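Local coordinates for protein NAD(P)H dehydrogenase (quinone) (Deinococcus radiodurans, PDB 1YDG) that catalyses the two-electron reduction of quinones to quinols with NADH or NADPH, as an FMN-dependent homotetrameric flavoprotein of the WrbA family, at residues V12-T17 against D56-N61; L40-E45 against K66-A71. All coordinates share one frame; numbering follows the deposited sequence.

Contact 1. Residues V12-T17 against D56-N61. With SO4 (sulfate ion), chain J.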
# COMPACT_ATOMS: atom_id res chain seq x y z
N VAL B 12 -6.20 -20.28 7.71
CA VAL B 12 -6.89 -19.47 8.73
C VAL B 12 -7.73 -18.44 7.98
O VAL B 12 -7.21 -17.64 7.18
CB VAL B 12 -5.90 -18.75 9.68
CG1 VAL B 12 -6.65 -17.92 10.71
CG2 VAL B 12 -5.00 -19.74 10.37
N PHE B 13 -9.04 -18.51 8.18
CA PHE B 13 -9.98 -17.70 7.42
C PHE B 13 -11.03 -17.11 8.33
O PHE B 13 -11.46 -17.74 9.32
CB PHE B 13 -10.64 -18.53 6.30
CG PHE B 13 -11.71 -19.46 6.80
CD1 PHE B 13 -13.05 -19.08 6.76
CD2 PHE B 13 -11.36 -20.68 7.35
CE1 PHE B 13 -14.02 -19.91 7.25
CE2 PHE B 13 -12.35 -21.53 7.85
CZ PHE B 13 -13.67 -21.15 7.80
N TYR B 14 -11.40 -15.86 8.04
CA TYR B 14 -12.61 -15.28 8.58
C TYR B 14 -13.68 -15.28 7.49
O TYR B 14 -13.38 -15.03 6.32
CB TYR B 14 -12.40 -13.85 9.10
CG TYR B 14 -13.72 -13.33 9.60
CD1 TYR B 14 -14.28 -13.84 10.76
CD2 TYR B 14 -14.48 -12.45 8.83
CE1 TYR B 14 -15.55 -13.43 11.19
CE2 TYR B 14 -15.76 -12.05 9.23
CZ TYR B 14 -16.28 -12.54 10.42
OH TYR B 14 -17.52 -12.16 10.83
N SER B 15 -14.92 -15.56 7.88
CA SER B 15 -16.06 -15.50 6.97
C SER B 15 -17.30 -15.08 7.76
O SER B 15 -17.64 -15.71 8.78
CB SER B 15 -16.28 -16.86 6.29
OG SER B 15 -17.31 -16.76 5.31
N SER B 16 -17.99 -14.02 7.31
CA SER B 16 -19.30 -13.70 7.84
C SER B 16 -20.37 -14.52 7.12
O SER B 16 -21.12 -15.27 7.73
CB SER B 16 -19.64 -12.22 7.67
OG SER B 16 -18.73 -11.39 8.35
N THR B 17 -20.45 -14.34 5.80
CA THR B 17 -21.60 -14.80 5.03
C THR B 17 -21.33 -16.01 4.15
O THR B 17 -22.12 -16.32 3.25
CB THR B 17 -22.19 -13.62 4.21
OG1 THR B 17 -21.15 -12.93 3.49
CG2 THR B 17 -22.88 -12.63 5.15
N ASP B 56 -29.45 -13.23 7.59
CA ASP B 56 -29.64 -14.67 7.40
C ASP B 56 -28.36 -15.41 7.02
O ASP B 56 -28.08 -16.47 7.57
CB ASP B 56 -30.66 -14.92 6.29
CG ASP B 56 -30.77 -16.39 5.94
OD1 ASP B 56 -30.75 -16.70 4.72
OD2 ASP B 56 -30.87 -17.22 6.88
N ALA B 57 -27.60 -14.89 6.06
CA ALA B 57 -26.43 -15.64 5.56
C ALA B 57 -25.34 -15.67 6.61
O ALA B 57 -24.55 -16.60 6.62
CB ALA B 57 -25.92 -15.06 4.23
N TRP B 58 -25.31 -14.67 7.50
CA TRP B 58 -24.34 -14.63 8.60
C TRP B 58 -24.68 -15.66 9.67
O TRP B 58 -23.84 -16.48 10.04
CB TRP B 58 -24.28 -13.23 9.21
CG TRP B 58 -23.03 -12.94 10.03
CD1 TRP B 58 -22.11 -13.84 10.50
CD2 TRP B 58 -22.61 -11.66 10.50
NE1 TRP B 58 -21.13 -13.19 11.21
CE2 TRP B 58 -21.41 -11.85 11.23
CE3 TRP B 58 -23.13 -10.37 10.38
CZ2 TRP B 58 -20.72 -10.79 11.84
CZ3 TRP B 58 -22.43 -9.31 10.98
CH2 TRP B 58 -21.24 -9.53 11.70
N LYS B 59 -25.92 -15.64 10.17
CA LYS B 59 -26.39 -16.69 11.08
C LYS B 59 -26.19 -18.07 10.52
O LYS B 59 -25.71 -18.96 11.21
CB LYS B 59 -27.86 -16.54 11.42
CG LYS B 59 -28.12 -15.54 12.50
CD LYS B 59 -29.56 -15.57 12.94
CE LYS B 59 -29.72 -16.38 14.20
NZ LYS B 59 -31.16 -16.53 14.48
N ALA B 60 -26.59 -18.25 9.26
CA ALA B 60 -26.50 -19.56 8.62
C ALA B 60 -25.06 -20.03 8.55
O ALA B 60 -24.76 -21.18 8.84
CB ALA B 60 -27.10 -19.51 7.24
N ASN B 61 -24.15 -19.11 8.19
CA ASN B 61 -22.75 -19.49 8.01
C ASN B 61 -22.10 -19.85 9.31
O ASN B 61 -21.31 -20.79 9.37
CB ASN B 61 -21.95 -18.39 7.32
CG ASN B 61 -20.52 -18.80 7.05
OD1 ASN B 61 -20.26 -19.83 6.41
ND2 ASN B 61 -19.58 -17.99 7.51
S SO4 J . -17.75 -13.63 3.48
O1 SO4 J . -18.95 -14.23 2.88
O2 SO4 J . -17.16 -12.69 2.55
O3 SO4 J . -18.17 -12.95 4.71
O4 SO4 J . -16.77 -14.67 3.75
O HOH W 1 -24.54 -18.32 4.49

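Contact 2. Residues L40-E45 against K66-A71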
# COMPACT_ATOMS: atom_id res chain seq x y z
N LEU B 40 -7.92 -26.69 8.54
CA LEU B 40 -8.85 -25.63 8.22
C LEU B 40 -9.38 -25.05 9.52
O LEU B 40 -9.99 -25.76 10.32
CB LEU B 40 -10.00 -26.21 7.40
CG LEU B 40 -11.17 -25.31 7.02
CD1 LEU B 40 -10.67 -24.18 6.19
CD2 LEU B 40 -12.20 -26.13 6.25
N LEU B 41 -9.15 -23.75 9.71
CA LEU B 41 -9.34 -23.08 11.00
C LEU B 41 -10.08 -21.77 10.81
O LEU B 41 -9.67 -20.90 10.02
CB LEU B 41 -7.98 -22.79 11.63
CG LEU B 41 -7.09 -24.01 11.85
CD1 LEU B 41 -5.65 -23.57 11.94
CD2 LEU B 41 -7.52 -24.78 13.08
N LYS B 42 -11.16 -21.59 11.54
CA LYS B 42 -11.93 -20.34 11.44
C LYS B 42 -11.44 -19.32 12.46
O LYS B 42 -11.01 -19.66 13.58
CB LYS B 42 -13.43 -20.62 11.59
CG LYS B 42 -13.85 -20.98 13.00
CD LYS B 42 -15.31 -21.38 13.12
CE LYS B 42 -15.64 -21.74 14.58
NZ LYS B 42 -16.76 -22.73 14.71
N VAL B 43 -11.55 -18.06 12.07
CA VAL B 43 -11.24 -16.96 12.96
C VAL B 43 -12.45 -16.71 13.87
O VAL B 43 -13.58 -16.55 13.41
CB VAL B 43 -10.86 -15.67 12.17
CG1 VAL B 43 -10.78 -14.46 13.08
CG2 VAL B 43 -9.53 -15.84 11.42
N ARG B 44 -12.18 -16.61 15.16
CA ARG B 44 -13.19 -16.30 16.17
C ARG B 44 -14.03 -15.09 15.78
O ARG B 44 -13.51 -14.03 15.39
CB ARG B 44 -12.56 -16.05 17.54
CG ARG B 44 -13.59 -15.89 18.64
CD ARG B 44 -13.00 -15.49 19.97
NE ARG B 44 -12.32 -16.62 20.59
CZ ARG B 44 -12.02 -16.71 21.88
NH1 ARG B 44 -12.31 -15.71 22.73
NH2 ARG B 44 -11.40 -17.80 22.34
N GLU B 45 -15.34 -15.28 15.93
CA GLU B 45 -16.31 -14.26 15.65
C GLU B 45 -16.44 -13.36 16.86
O GLU B 45 -16.68 -13.82 17.98
CB GLU B 45 -17.67 -14.91 15.31
CG GLU B 45 -18.77 -13.95 15.04
CD GLU B 45 -18.42 -13.02 13.90
OE1 GLU B 45 -18.00 -11.88 14.18
OE2 GLU B 45 -18.50 -13.47 12.75
N LYS B 66 -19.86 -24.68 12.37
CA LYS B 66 -19.83 -25.05 13.80
C LYS B 66 -18.73 -26.06 14.19
O LYS B 66 -18.13 -25.94 15.27
CB LYS B 66 -21.20 -25.58 14.24
CG LYS B 66 -21.30 -25.91 15.75
CD LYS B 66 -22.77 -26.09 16.17
CE LYS B 66 -22.90 -26.84 17.51
NZ LYS B 66 -24.24 -27.54 17.63
N ASP B 67 -18.48 -27.02 13.31
CA ASP B 67 -17.55 -28.11 13.56
C ASP B 67 -16.12 -27.74 13.15
O ASP B 67 -15.18 -28.49 13.42
CB ASP B 67 -18.01 -29.36 12.80
CG ASP B 67 -19.39 -29.85 13.25
OD1 ASP B 67 -20.27 -30.11 12.39
OD2 ASP B 67 -19.60 -29.92 14.47
N VAL B 68 -15.96 -26.59 12.51
CA VAL B 68 -14.64 -26.09 12.11
C VAL B 68 -13.95 -25.50 13.34
O VAL B 68 -14.46 -24.58 13.98
CB VAL B 68 -14.73 -25.03 10.97
CG1 VAL B 68 -13.35 -24.49 10.60
CG2 VAL B 68 -15.36 -25.63 9.74
N PRO B 69 -12.75 -26.00 13.64
CA PRO B 69 -12.03 -25.46 14.79
C PRO B 69 -11.66 -23.99 14.67
O PRO B 69 -11.39 -23.49 13.59
CB PRO B 69 -10.76 -26.32 14.86
CG PRO B 69 -10.96 -27.45 13.98
CD PRO B 69 -12.00 -27.07 12.97
N GLU B 70 -11.63 -23.33 15.82
CA GLU B 70 -11.25 -21.95 15.94
C GLU B 70 -9.71 -21.81 16.00
O GLU B 70 -9.02 -22.53 16.73
CB GLU B 70 -11.88 -21.39 17.19
CG GLU B 70 -11.70 -19.94 17.41
CD GLU B 70 -12.42 -19.47 18.67
OE1 GLU B 70 -11.71 -19.08 19.60
OE2 GLU B 70 -13.66 -19.52 18.72
N ALA B 71 -9.20 -20.88 15.21
CA ALA B 71 -7.77 -20.65 15.10
C ALA B 71 -7.19 -20.07 16.38
O ALA B 71 -7.77 -19.19 17.01
CB ALA B 71 -7.46 -19.74 13.90
O HOH W 2 -9.38 -17.19 16.10

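Contact 1. Residues V12-T17 against D56-N61
The FMN phosphate-binding loop that follows strand 8-13 is met here by helix 56-64, with Ser16 and Thr17 lying against Ala57, Trp58 and Asn61. Ser16 sits over one face of the Trp58 indole: its CB is 3.9 Å from the centroid of the five-membered ring and 6° off the normal, a CH-pi contact. Its carbonyl reaches past the ring to the helix, where Trp58 CA makes a CA-H...O contact with Ser16 O and Asn61 ND2 gives the same oxygen a weak, bent hydrogen bond of 3.1 Å. With CG anti to the backbone N (chi1 -176°), Asn61 extends from the helix toward the loop and brings ND2 within reach of this carbonyl. Thr17 lays CB and CG2 against Ala57 CB, each at 4.0 Å.

In this flavodoxin-like fold Ser15, Ser16 and Thr17 belong to the FMN-binding run that continues to Gly20. A sulfate, probably from the crystallisation liquor, is held here by the hydroxyls of Ser15 and Thr17 and by backbone N-H groups, including Thr17 N to sulfate O3 at 2.9 Å; Thr19 N and Gly20 N add to the grip, consistent with a phosphate site. Tyr14 crosses Trp58 at about a right angle, with Tyr14 OH 3.6 Å from Trp58 CZ2. Glu45 OE2 is hydrogen-bonded to both Tyr14 OH and Trp58 NE1.

Contact 2. Residues L40-E45 against K66-A71
Arg44 and Glu70 meet side-on, the guanidinium presenting NE and NH2 to a single carboxylate oxygen. Glu70 OE1 lies at the guanidinium edge and close to its plane, 2.7 Å from Arg44 NE and 3.0 Å from Arg44 NH2. The two flat groups are nevertheless turned 65° apart; NE meets OE1 from above the carboxylate plane, NH2 nearly along the C-O bond. Glu70 reaches this position with an extended chain, whereas Arg44 bends at chi3 (-75°) to turn its NE toward the acid; its CB and CG also lie alongside the carboxylate.

Lys42 leaves the bridge in a different direction, steeply inclined to Glu70. Its CG stands between the backbone N and the carbonyl carbon (chi1 71°), and from there the straight aliphatic chain passes along Pro69 O and Val68 O. The ammonium is hydrogen-bonded to Met65 O and more weakly to Val68 O, at 3.0 Å from Lys42 NZ, so that it gathers backbone carbonyls of the loop after helix 56-64.

Between these two polar ends the backbones form a single beta bridge, Lys42 with Glu70: Lys42 N donates to Pro69 O at 2.8 Å and Ala71 N to Lys42 O at 2.7 Å. Leu41 crosses Pro69 at about a right angle, Leu41 CD2 against Pro69 CB, and Leu41 CB packs on Ala71 CB at 3.8 Å. A water joins Arg44 N to Ala71 O.

The loop 66-71 thus lies along strand 37-42, whose backbone also pairs with strand 8-13. Leu40 and Val68 touch helix 19-33, while Val43 and Ala71 pack against helix 95-102.

From the N terminus, strand 8-13 leads into the phosphate-binding loop of contact 1, helix 19-33 follows, and the chain returns as strand 37-42, the first segment of contact 2. It then passes through helix 49-52 to helix 56-64, which closes contact 1 on residues 12-17, before residues 66-71 fold back on 40-45 and close contact 2. The two closures therefore cross rather than nest. Neighbouring parallel strands join them: Phe13 O is 2.8 Å from Val43 N, a probable hydrogen bond, and Phe13 packs on Leu40. The two contacts tie the excursion between strands 37-42 and 81-89 to the FMN-binding end of the sheet.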